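Local coordinates for soluble lytic murein transglycosylase (Escherichia coli, PDB 1QSA), which cleaves the glycosidic bonds between N-acetylmuramic acid and N-acetylglucosamine in peptidoglycan, forming 1,6-anhydro ends, and may take part in muropeptide recycling, at residues L287-V292 against A309-E314; R322-D327 against D571-V576; G382-R387 against W404-K409. All coordinates share one frame; numbering follows the deposited sequence. Where two conformers were deposited one is given.

Contact 1 (L287-V292 against A309-E314)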
loop_
_atom_site.group_PDB
_atom_site.type_symbol
_atom_site.label_atom_id
_atom_site.label_comp_id
_atom_site.label_asym_id
_atom_site.label_seq_id
_atom_site.Cartn_x
_atom_site.Cartn_y
_atom_site.Cartn_z
ATOM N N LEU A 287 -8.312 -3.440 19.333
ATOM C CA LEU A 287 -8.760 -2.450 20.318
ATOM C C LEU A 287 -7.917 -2.535 21.599
ATOM O O LEU A 287 -7.494 -1.513 22.144
ATOM C CB LEU A 287 -10.237 -2.646 20.642
ATOM C CG LEU A 287 -10.859 -1.701 21.684
ATOM C CD1 LEU A 287 -10.683 -0.220 21.292
ATOM C CD2 LEU A 287 -12.334 -2.061 21.849
ATOM N N ILE A 288 -7.669 -3.757 22.067
ATOM C CA ILE A 288 -6.853 -3.969 23.267
ATOM C C ILE A 288 -5.437 -3.456 22.999
ATOM O O ILE A 288 -4.845 -2.812 23.858
ATOM C CB ILE A 288 -6.823 -5.467 23.675
ATOM C CG1 ILE A 288 -8.242 -5.931 24.025
ATOM C CG2 ILE A 288 -5.880 -5.667 24.870
ATOM C CD1 ILE A 288 -8.437 -7.453 24.037
ATOM N N GLU A 289 -4.906 -3.717 21.801
ATOM C CA GLU A 289 -3.568 -3.233 21.447
ATOM C C GLU A 289 -3.518 -1.705 21.451
ATOM O O GLU A 289 -2.515 -1.103 21.874
ATOM C CB GLU A 289 -3.138 -3.768 20.077
ATOM C CG GLU A 289 -2.784 -5.258 20.113
ATOM C CD GLU A 289 -2.445 -5.817 18.749
ATOM O OE1 GLU A 289 -3.130 -5.461 17.761
ATOM O OE2 GLU A 289 -1.486 -6.608 18.658
ATOM N N ARG A 290 -4.586 -1.068 20.959
ATOM C CA ARG A 290 -4.630 0.397 20.958
ATOM C C ARG A 290 -4.599 0.908 22.411
ATOM O O ARG A 290 -3.945 1.913 22.702
ATOM C CB ARG A 290 -5.879 0.926 20.236
ATOM C CG ARG A 290 -5.981 2.470 20.199
ATOM C CD ARG A 290 -4.770 3.130 19.520
ATOM N NE ARG A 290 -4.800 4.595 19.591
ATOM C CZ ARG A 290 -4.224 5.318 20.550
ATOM N NH1 ARG A 290 -3.556 4.721 21.527
ATOM N NH2 ARG A 290 -4.302 6.645 20.532
ATOM N N ARG A 291 -5.261 0.183 23.316
ATOM C CA ARG A 291 -5.292 0.551 24.735
ATOM C C ARG A 291 -3.910 0.362 25.370
ATOM O O ARG A 291 -3.513 1.134 26.246
ATOM C CB ARG A 291 -6.353 -0.255 25.480
ATOM C CG ARG A 291 -6.555 0.182 26.927
ATOM C CD ARG A 291 -6.828 1.672 27.031
ATOM N NE ARG A 291 -6.985 2.126 28.420
ATOM C CZ ARG A 291 -5.978 2.486 29.209
ATOM N NH1 ARG A 291 -4.721 2.397 28.780
ATOM N NH2 ARG A 291 -6.231 2.892 30.452
ATOM N N VAL A 292 -3.195 -0.686 24.951
ATOM C CA VAL A 292 -1.828 -0.931 25.432
ATOM C C VAL A 292 -0.959 0.248 24.982
ATOM O O VAL A 292 -0.113 0.748 25.740
ATOM C CB VAL A 292 -1.235 -2.245 24.821
ATOM C CG1 VAL A 292 0.265 -2.335 25.066
ATOM C CG2 VAL A 292 -1.945 -3.475 25.408
ATOM N N ALA A 309 -1.658 -7.943 29.641
ATOM C CA ALA A 309 -2.203 -9.219 30.090
ATOM C C ALA A 309 -3.573 -9.531 29.483
ATOM O O ALA A 309 -3.979 -10.697 29.446
ATOM C CB ALA A 309 -2.277 -9.248 31.632
ATOM N N ARG A 310 -4.291 -8.504 29.022
ATOM C CA ARG A 310 -5.613 -8.703 28.414
ATOM C C ARG A 310 -5.529 -9.160 26.954
ATOM O O ARG A 310 -6.533 -9.568 26.366
ATOM C CB ARG A 310 -6.465 -7.426 28.486
ATOM C CG ARG A 310 -6.709 -6.896 29.890
ATOM C CD ARG A 310 -7.520 -7.864 30.711
ATOM N NE ARG A 310 -8.873 -8.043 30.184
ATOM C CZ ARG A 310 -9.794 -8.811 30.759
ATOM N NH1 ARG A 310 -9.505 -9.471 31.875
ATOM N NH2 ARG A 310 -11.002 -8.925 30.222
ATOM N N LEU A 311 -4.345 -9.059 26.359
ATOM C CA LEU A 311 -4.160 -9.495 24.975
ATOM C C LEU A 311 -4.339 -11.002 24.868
ATOM O O LEU A 311 -3.974 -11.742 25.787
ATOM C CB LEU A 311 -2.748 -9.169 24.498
ATOM C CG LEU A 311 -2.437 -7.697 24.229
ATOM C CD1 LEU A 311 -0.944 -7.516 24.082
ATOM C CD2 LEU A 311 -3.183 -7.257 22.978
ATOM N N PRO A 312 -4.978 -11.472 23.783
ATOM C CA PRO A 312 -5.123 -12.924 23.682
ATOM C C PRO A 312 -3.733 -13.518 23.453
ATOM O O PRO A 312 -2.813 -12.830 23.005
ATOM C CB PRO A 312 -6.042 -13.106 22.468
ATOM C CG PRO A 312 -5.873 -11.867 21.681
ATOM C CD PRO A 312 -5.736 -10.781 22.723
ATOM N N MET A 313 -3.577 -14.781 23.826
ATOM C CA MET A 313 -2.309 -15.493 23.707
ATOM C C MET A 313 -1.631 -15.281 22.349
ATOM O O MET A 313 -0.430 -15.018 22.274
ATOM C CB MET A 313 -2.573 -16.989 23.953
ATOM C CG MET A 313 -1.362 -17.873 23.876
ATOM S SD MET A 313 -1.902 -19.616 23.832
ATOM C CE MET A 313 -2.360 -19.752 22.103
ATOM N N GLU A 314 -2.415 -15.357 21.280
ATOM C CA GLU A 314 -1.890 -15.189 19.930
ATOM C C GLU A 314 -1.198 -13.837 19.703
ATOM O O GLU A 314 -0.111 -13.771 19.116
ATOM C CB GLU A 314 -3.013 -15.399 18.913
ATOM C CG GLU A 314 -3.574 -16.838 18.881
ATOM C CD GLU A 314 -4.605 -17.162 19.971
ATOM O OE1 GLU A 314 -5.039 -16.265 20.734
ATOM O OE2 GLU A 314 -5.007 -18.346 20.048
#
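I288 covers one face of the flat peptide group that joins R310 to L311: its CG2 sits almost over the carbonyl carbon, and its CD1 reaches R310 O at 3.7 Å from that same side. CD1 also comes loosely, at 4.5 Å, toward CD of the P312 pyrrolidine ring. L311 brings a comparable apolar surface. With its CG anti to the carbonyl carbon (chi1 -73°), it turns CD2 into the notch between neighbouring residues of helix 285-298, 3.7 Å from I288 CG2 and 3.5 Å from E289 CG; the L311 and E289 side chains cross nearly at right angles. L311 CD1 points to V292 CG2, a looser touch at 4.4 Å. Here the chain leaving helix 301-310 packs against the preceding helix, 285-298, the two forming a helical hairpin of the alpha-superhelix. The carboxylate of E289 turns to K318, which makes a salt bridge, and to W321 NE1, a hydrogen-bond donor. The two segments thus meet through hydrocarbon and one peptide face, while the buried glutamate charge is answered by K318 and probably stays ionised.

Contact 2 (R322-D327 against D571-V576). With GOL (glycerol), chain R.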
loop_
_atom_site.group_PDB
_atom_site.type_symbol
_atom_site.label_atom_id
_atom_site.label_comp_id
_atom_site.label_asym_id
_atom_site.label_seq_id
_atom_site.Cartn_x
_atom_site.Cartn_y
_atom_site.Cartn_z
ATOM N N ARG A 322 6.352 -9.000 23.110
ATOM C CA ARG A 322 7.370 -9.783 23.801
ATOM C C ARG A 322 8.372 -8.799 24.430
ATOM O O ARG A 322 8.763 -8.951 25.596
ATOM C CB ARG A 322 8.080 -10.728 22.836
ATOM C CG ARG A 322 7.190 -11.873 22.381
ATOM C CD ARG A 322 7.843 -12.677 21.282
ATOM N NE ARG A 322 9.008 -13.417 21.759
ATOM C CZ ARG A 322 10.005 -13.827 20.978
ATOM N NH1 ARG A 322 10.005 -13.550 19.681
ATOM N NH2 ARG A 322 11.023 -14.496 21.504
ATOM N N TYR A 323 8.745 -7.753 23.686
ATOM C CA TYR A 323 9.679 -6.768 24.232
ATOM C C TYR A 323 9.069 -6.069 25.440
ATOM O O TYR A 323 9.737 -5.920 26.463
ATOM C CB TYR A 323 10.080 -5.692 23.202
ATOM C CG TYR A 323 10.951 -4.612 23.843
ATOM C CD1 TYR A 323 12.323 -4.810 24.034
ATOM C CD2 TYR A 323 10.383 -3.428 24.332
ATOM C CE1 TYR A 323 13.105 -3.861 24.708
ATOM C CE2 TYR A 323 11.151 -2.481 24.999
ATOM C CZ TYR A 323 12.506 -2.702 25.185
ATOM O OH TYR A 323 13.259 -1.772 25.842
ATOM N N TRP A 324 7.812 -5.645 25.338
ATOM C CA TRP A 324 7.205 -4.931 26.469
ATOM C C TRP A 324 6.958 -5.832 27.674
ATOM O O TRP A 324 6.956 -5.361 28.818
ATOM C CB TRP A 324 5.993 -4.105 26.029
ATOM C CG TRP A 324 6.448 -2.891 25.230
ATOM C CD1 TRP A 324 6.336 -2.709 23.872
ATOM C CD2 TRP A 324 7.189 -1.763 25.722
ATOM N NE1 TRP A 324 6.979 -1.552 23.492
ATOM C CE2 TRP A 324 7.511 -0.949 24.602
ATOM C CE3 TRP A 324 7.620 -1.363 27.000
ATOM C CZ2 TRP A 324 8.244 0.237 24.717
ATOM C CZ3 TRP A 324 8.352 -0.173 27.116
ATOM C CH2 TRP A 324 8.656 0.612 25.975
ATOM N N GLN A 325 6.844 -7.136 27.432
ATOM C CA GLN A 325 6.702 -8.086 28.541
ATOM C C GLN A 325 8.058 -8.123 29.255
ATOM O O GLN A 325 8.124 -8.124 30.486
ATOM C CB GLN A 325 6.353 -9.480 28.018
ATOM C CG GLN A 325 6.185 -10.521 29.126
ATOM C CD GLN A 325 5.049 -10.187 30.075
ATOM O OE1 GLN A 325 5.225 -9.446 31.047
ATOM N NE2 GLN A 325 3.869 -10.731 29.794
ATOM N N ALA A 326 9.134 -8.150 28.466
ATOM C CA ALA A 326 10.491 -8.149 28.999
ATOM C C ALA A 326 10.725 -6.857 29.786
ATOM O O ALA A 326 11.336 -6.880 30.850
ATOM C CB ALA A 326 11.493 -8.266 27.872
ATOM N N ASP A 327 10.238 -5.733 29.254
ATOM C CA ASP A 327 10.388 -4.434 29.923
ATOM C C ASP A 327 9.738 -4.449 31.319
ATOM O O ASP A 327 10.324 -3.972 32.293
ATOM C CB ASP A 327 9.772 -3.333 29.060
ATOM C CG ASP A 327 9.959 -1.947 29.657
ATOM O OD1 ASP A 327 11.047 -1.353 29.481
ATOM O OD2 ASP A 327 9.019 -1.464 30.309
ATOM N N ASP A 571 10.004 6.706 27.237
ATOM C CA ASP A 571 11.274 6.492 26.560
ATOM C C ASP A 571 11.127 6.409 25.035
ATOM O O ASP A 571 10.017 6.483 24.502
ATOM C CB ASP A 571 12.070 5.308 27.162
ATOM C CG ASP A 571 11.474 3.928 26.855
ATOM O OD1 ASP A 571 10.699 3.755 25.903
ATOM O OD2 ASP A 571 11.840 2.976 27.572
ATOM N N ALA A 572 12.261 6.308 24.345
ATOM C CA ALA A 572 12.294 6.266 22.880
ATOM C C ALA A 572 11.455 5.159 22.247
ATOM O O ALA A 572 10.717 5.398 21.277
ATOM C CB ALA A 572 13.735 6.147 22.405
ATOM N N VAL A 573 11.541 3.957 22.808
ATOM C CA VAL A 573 10.811 2.808 22.272
ATOM C C VAL A 573 9.316 2.973 22.511
ATOM O O VAL A 573 8.521 2.682 21.635
ATOM C CB VAL A 573 11.301 1.476 22.910
ATOM C CG1 VAL A 573 10.744 0.280 22.143
ATOM C CG2 VAL A 573 12.837 1.427 22.945
ATOM N N ALA A 574 8.945 3.466 23.697
ATOM C CA ALA A 574 7.535 3.687 24.027
ATOM C C ALA A 574 6.951 4.773 23.111
ATOM O O ALA A 574 5.803 4.665 22.662
ATOM C CB ALA A 574 7.387 4.084 25.497
ATOM N N PHE A 575 7.742 5.796 22.801
ATOM C CA PHE A 575 7.255 6.846 21.901
ATOM C C PHE A 575 6.982 6.262 20.493
ATOM O O PHE A 575 5.931 6.500 19.919
ATOM C CB PHE A 575 8.226 8.018 21.818
ATOM C CG PHE A 575 7.704 9.157 20.997
ATOM C CD1 PHE A 575 6.854 10.110 21.559
ATOM C CD2 PHE A 575 7.988 9.232 19.637
ATOM C CE1 PHE A 575 6.293 11.117 20.759
ATOM C CE2 PHE A 575 7.436 10.228 18.834
ATOM C CZ PHE A 575 6.585 11.168 19.405
ATOM N N VAL A 576 7.901 5.449 19.977
ATOM C CA VAL A 576 7.704 4.839 18.656
ATOM C C VAL A 576 6.471 3.925 18.650
ATOM O O VAL A 576 5.599 4.038 17.780
ATOM C CB VAL A 576 8.941 3.998 18.239
ATOM C CG1 VAL A 576 8.637 3.163 16.961
ATOM C CG2 VAL A 576 10.127 4.913 17.983
HETATM C C1 GOL R . 10.747 1.764 32.884
HETATM O O1 GOL R . 11.169 0.587 33.549
HETATM C C2 GOL R . 10.468 1.468 31.412
HETATM O O2 GOL R . 11.649 0.930 30.806
HETATM C C3 GOL R . 10.060 2.751 30.679
HETATM O O3 GOL R . 9.782 2.482 29.317
HETATM O O HOH W 1 11.985 0.260 26.943
#
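D571 OD2 is gripped by several groups at once: a glycerol O3 donates to it at 2.7 Å, a water donates at 2.8 Å, and a hydroxyl of a second glycerol is hydrogen-bonded to it too. The same water accepts from Y323 OH and gives its other hydrogen to D327 OD1, so that it links both segments; the first glycerol does likewise, its O2 donating to D327 OD1 at 2.7 Å. The other carboxylate oxygen caps helix 572-578. D571 holds CG between its own backbone N and carbonyl carbon (chi1 71°), which brings OD1 to A574 N at 2.8 Å, with a fairly straight bond of 164° that meets the oxygen nearly along its C-O direction. That capped turn abuts the rim of W324: D571 OD1 and A574 N both lie at the edge of the indole, while A574 CB packs by CH2. Y323 CD2 stands 3.7 Å above the indole plane, over its centre. V573 CG1 fits against both rings, 3.6 Å from W324 CZ2 and 4.0 Å from Y323 CE2. The short helical segments run at 142° to each other and dock helix 319-331 of the superhelical part on the lysozyme-like SLT domain. Outside them, R359 binds both Y323 OH and D327 OD1, R301 pairs with D327 OD2, and Y352 OH bonds W324 NE1. D327 OD1 and D571 OD2 come within 4.8 Å of each other, and their like charges are probably tolerated because R301 and R359 form salt bridges with D327 while the water and the first glycerol, likely taken from the crystallisation liquor, bridge the two carboxylates.

Contact 3 (G382-R387 against W404-K409)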
loop_
_atom_site.group_PDB
_atom_site.type_symbol
_atom_site.label_atom_id
_atom_site.label_comp_id
_atom_site.label_asym_id
_atom_site.label_seq_id
_atom_site.Cartn_x
_atom_site.Cartn_y
_atom_site.Cartn_z
ATOM N N GLY A 382 18.101 -14.940 -21.767
ATOM C CA GLY A 382 17.008 -14.941 -22.721
ATOM C C GLY A 382 16.522 -13.599 -23.225
ATOM O O GLY A 382 17.044 -12.546 -22.847
ATOM N N PRO A 383 15.526 -13.611 -24.118
ATOM C CA PRO A 383 14.976 -12.374 -24.674
ATOM C C PRO A 383 14.300 -11.458 -23.647
ATOM O O PRO A 383 14.391 -10.241 -23.783
ATOM C CB PRO A 383 14.011 -12.868 -25.760
ATOM C CG PRO A 383 13.715 -14.278 -25.388
ATOM C CD PRO A 383 14.974 -14.801 -24.788
ATOM N N GLU A 384 13.650 -12.013 -22.613
ATOM C CA GLU A 384 13.023 -11.122 -21.633
ATOM C C GLU A 384 14.105 -10.328 -20.884
ATOM O O GLU A 384 13.958 -9.118 -20.670
ATOM C CB GLU A 384 12.072 -11.856 -20.656
ATOM C CG GLU A 384 11.348 -10.852 -19.723
ATOM C CD GLU A 384 10.010 -11.330 -19.152
ATOM O OE1 GLU A 384 9.879 -12.527 -18.778
ATOM O OE2 GLU A 384 9.091 -10.481 -19.041
ATOM N N MET A 385 15.211 -10.977 -20.523
ATOM C CA MET A 385 16.284 -10.250 -19.847
ATOM C C MET A 385 16.868 -9.178 -20.781
ATOM O O MET A 385 17.218 -8.092 -20.340
ATOM C CB MET A 385 17.400 -11.193 -19.379
ATOM C CG MET A 385 18.483 -10.494 -18.557
ATOM S SD MET A 385 17.858 -9.783 -16.997
ATOM C CE MET A 385 18.011 -11.188 -15.893
ATOM N N ALA A 386 16.974 -9.484 -22.075
ATOM C CA ALA A 386 17.493 -8.508 -23.023
ATOM C C ALA A 386 16.580 -7.269 -23.059
ATOM O O ALA A 386 17.067 -6.147 -23.178
ATOM C CB ALA A 386 17.634 -9.122 -24.407
ATOM N N ARG A 387 15.261 -7.465 -22.934
ATOM C CA ARG A 387 14.347 -6.312 -22.918
ATOM C C ARG A 387 14.559 -5.519 -21.627
ATOM O O ARG A 387 14.604 -4.292 -21.654
ATOM C CB ARG A 387 12.883 -6.746 -23.030
ATOM C CG ARG A 387 12.536 -7.366 -24.393
ATOM C CD ARG A 387 11.043 -7.329 -24.669
ATOM N NE ARG A 387 10.287 -8.147 -23.730
ATOM C CZ ARG A 387 10.121 -9.461 -23.825
ATOM N NH1 ARG A 387 10.665 -10.144 -24.829
ATOM N NH2 ARG A 387 9.417 -10.104 -22.904
ATOM N N TRP A 404 10.351 -7.321 -15.291
ATOM C CA TRP A 404 11.049 -8.021 -14.217
ATOM C C TRP A 404 10.067 -8.864 -13.406
ATOM O O TRP A 404 10.388 -9.988 -13.000
ATOM C CB TRP A 404 11.764 -7.011 -13.314
ATOM C CG TRP A 404 12.751 -7.605 -12.349
ATOM C CD1 TRP A 404 12.668 -7.601 -10.986
ATOM C CD2 TRP A 404 14.027 -8.187 -12.670
ATOM N NE1 TRP A 404 13.818 -8.132 -10.435
ATOM C CE2 TRP A 404 14.668 -8.499 -11.444
ATOM C CE3 TRP A 404 14.695 -8.458 -13.872
ATOM C CZ2 TRP A 404 15.949 -9.070 -11.388
ATOM C CZ3 TRP A 404 15.969 -9.024 -13.817
ATOM C CH2 TRP A 404 16.582 -9.323 -12.581
ATOM N N ALA A 405 8.865 -8.328 -13.206
ATOM C CA ALA A 405 7.834 -9.014 -12.436
ATOM C C ALA A 405 7.527 -10.372 -13.057
ATOM O O ALA A 405 7.375 -11.358 -12.344
ATOM C CB ALA A 405 6.570 -8.161 -12.355
ATOM N N ASN A 406 7.452 -10.422 -14.387
ATOM C CA ASN A 406 7.188 -11.680 -15.092
ATOM C C ASN A 406 8.362 -12.633 -14.967
ATOM O O ASN A 406 8.179 -13.834 -14.821
ATOM C CB ASN A 406 6.956 -11.434 -16.586
ATOM C CG ASN A 406 5.602 -10.865 -16.883
ATOM O OD1 ASN A 406 4.726 -10.832 -16.022
ATOM N ND2 ASN A 406 5.402 -10.438 -18.130
ATOM N N LEU A 407 9.571 -12.090 -15.053
ATOM C CA LEU A 407 10.776 -12.896 -14.974
ATOM C C LEU A 407 10.987 -13.572 -13.605
ATOM O O LEU A 407 11.344 -14.753 -13.541
ATOM C CB LEU A 407 11.978 -12.024 -15.366
ATOM C CG LEU A 407 13.288 -12.657 -15.834
ATOM C CD1 LEU A 407 13.032 -13.749 -16.861
ATOM C CD2 LEU A 407 14.164 -11.559 -16.426
ATOM N N VAL A 408 10.672 -12.875 -12.517
ATOM C CA VAL A 408 10.868 -13.438 -11.178
ATOM C C VAL A 408 9.690 -14.271 -10.669
ATOM O O VAL A 408 9.842 -15.090 -9.767
ATOM C CB VAL A 408 11.208 -12.329 -10.138
ATOM C CG1 VAL A 408 12.417 -11.548 -10.597
ATOM C CG2 VAL A 408 10.028 -11.385 -9.942
ATOM N N LYS A 409 8.531 -14.101 -11.290
ATOM C CA LYS A 409 7.322 -14.806 -10.879
ATOM C C LYS A 409 7.369 -16.319 -11.118
ATOM O O LYS A 409 7.833 -16.783 -12.164
ATOM C CB LYS A 409 6.117 -14.196 -11.604
ATOM C CG LYS A 409 4.750 -14.642 -11.107
ATOM C CD LYS A 409 3.661 -13.901 -11.862
ATOM C CE LYS A 409 3.701 -14.233 -13.355
ATOM N NZ LYS A 409 3.042 -13.200 -14.209
#
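The helical segments 383-387 and 404-408 run roughly antiparallel, at 149° between their N-to-C directions with axes 10.2 Å apart, and the backbones come nearest at E384 and L407. E384 sets its CG anti to the backbone N (chi1 -175°) and continues extended, driving its carboxylate straight across to the other helix. There OE2 rests 3.4 Å from N406 CB, and OE1 lies 3.9 Å from L407 CD1, so the acid is laid against aliphatic carbon; its plane is turned 56° from the N406 amide. That amide is engaged away from the acid, ND2 donating to T67 O and OD1 accepting weakly from K409 NZ. R387 folds back along its own helix, one guanidinium face over E384 CA, and its NH2 keeps a long salt bridge of 3.9 Å to E384 OE2. These are consecutive helices, 383-393 and 397-408, paired as an antiparallel hairpin in the L domain, and M385 and W404 carry its second cluster. A bent M385 chain brings SD to the edge of the indole, 5.2 Å from the six-ring centroid and in the ring plane, a Met-aromatic contact. Its methyl CE reaches W404 CZ3 at 3.6 Å and also touches L407 CD2 at 3.9 Å, while V408 CG1 covers part of one indole face. With an alanine at E384, a gap is likely to open beside N406 CB and L407, and R387 would lose one of its acidic neighbours. R387 NE is also bridged to E403, whose OE1 sits close to E384 OE2, so the arginine probably eases the repulsion between these two acids.

Overall arrangement
Contacts 1 and 2 are neighbours, their centres 15 Å apart with nearest atoms about 6 Å apart, and they follow one another through consecutive helices 301-310 and 319-331. Contact 1 closes a hairpin with helix 285-298, whereas contact 2 spans 244 residues to bring helix 319-331 against helix 572-578 of the SLT domain. Contact 3, between helices 383-393 and 397-408 of the L domain, falls within that long span of sequence yet lies far away, about 45 Å from contact 1 and 44 Å from contact 2, centre to centre. Contacts 1 and 3 are local helix hairpins; contact 2 joins the SLT domain, far along the sequence, to the superhelix.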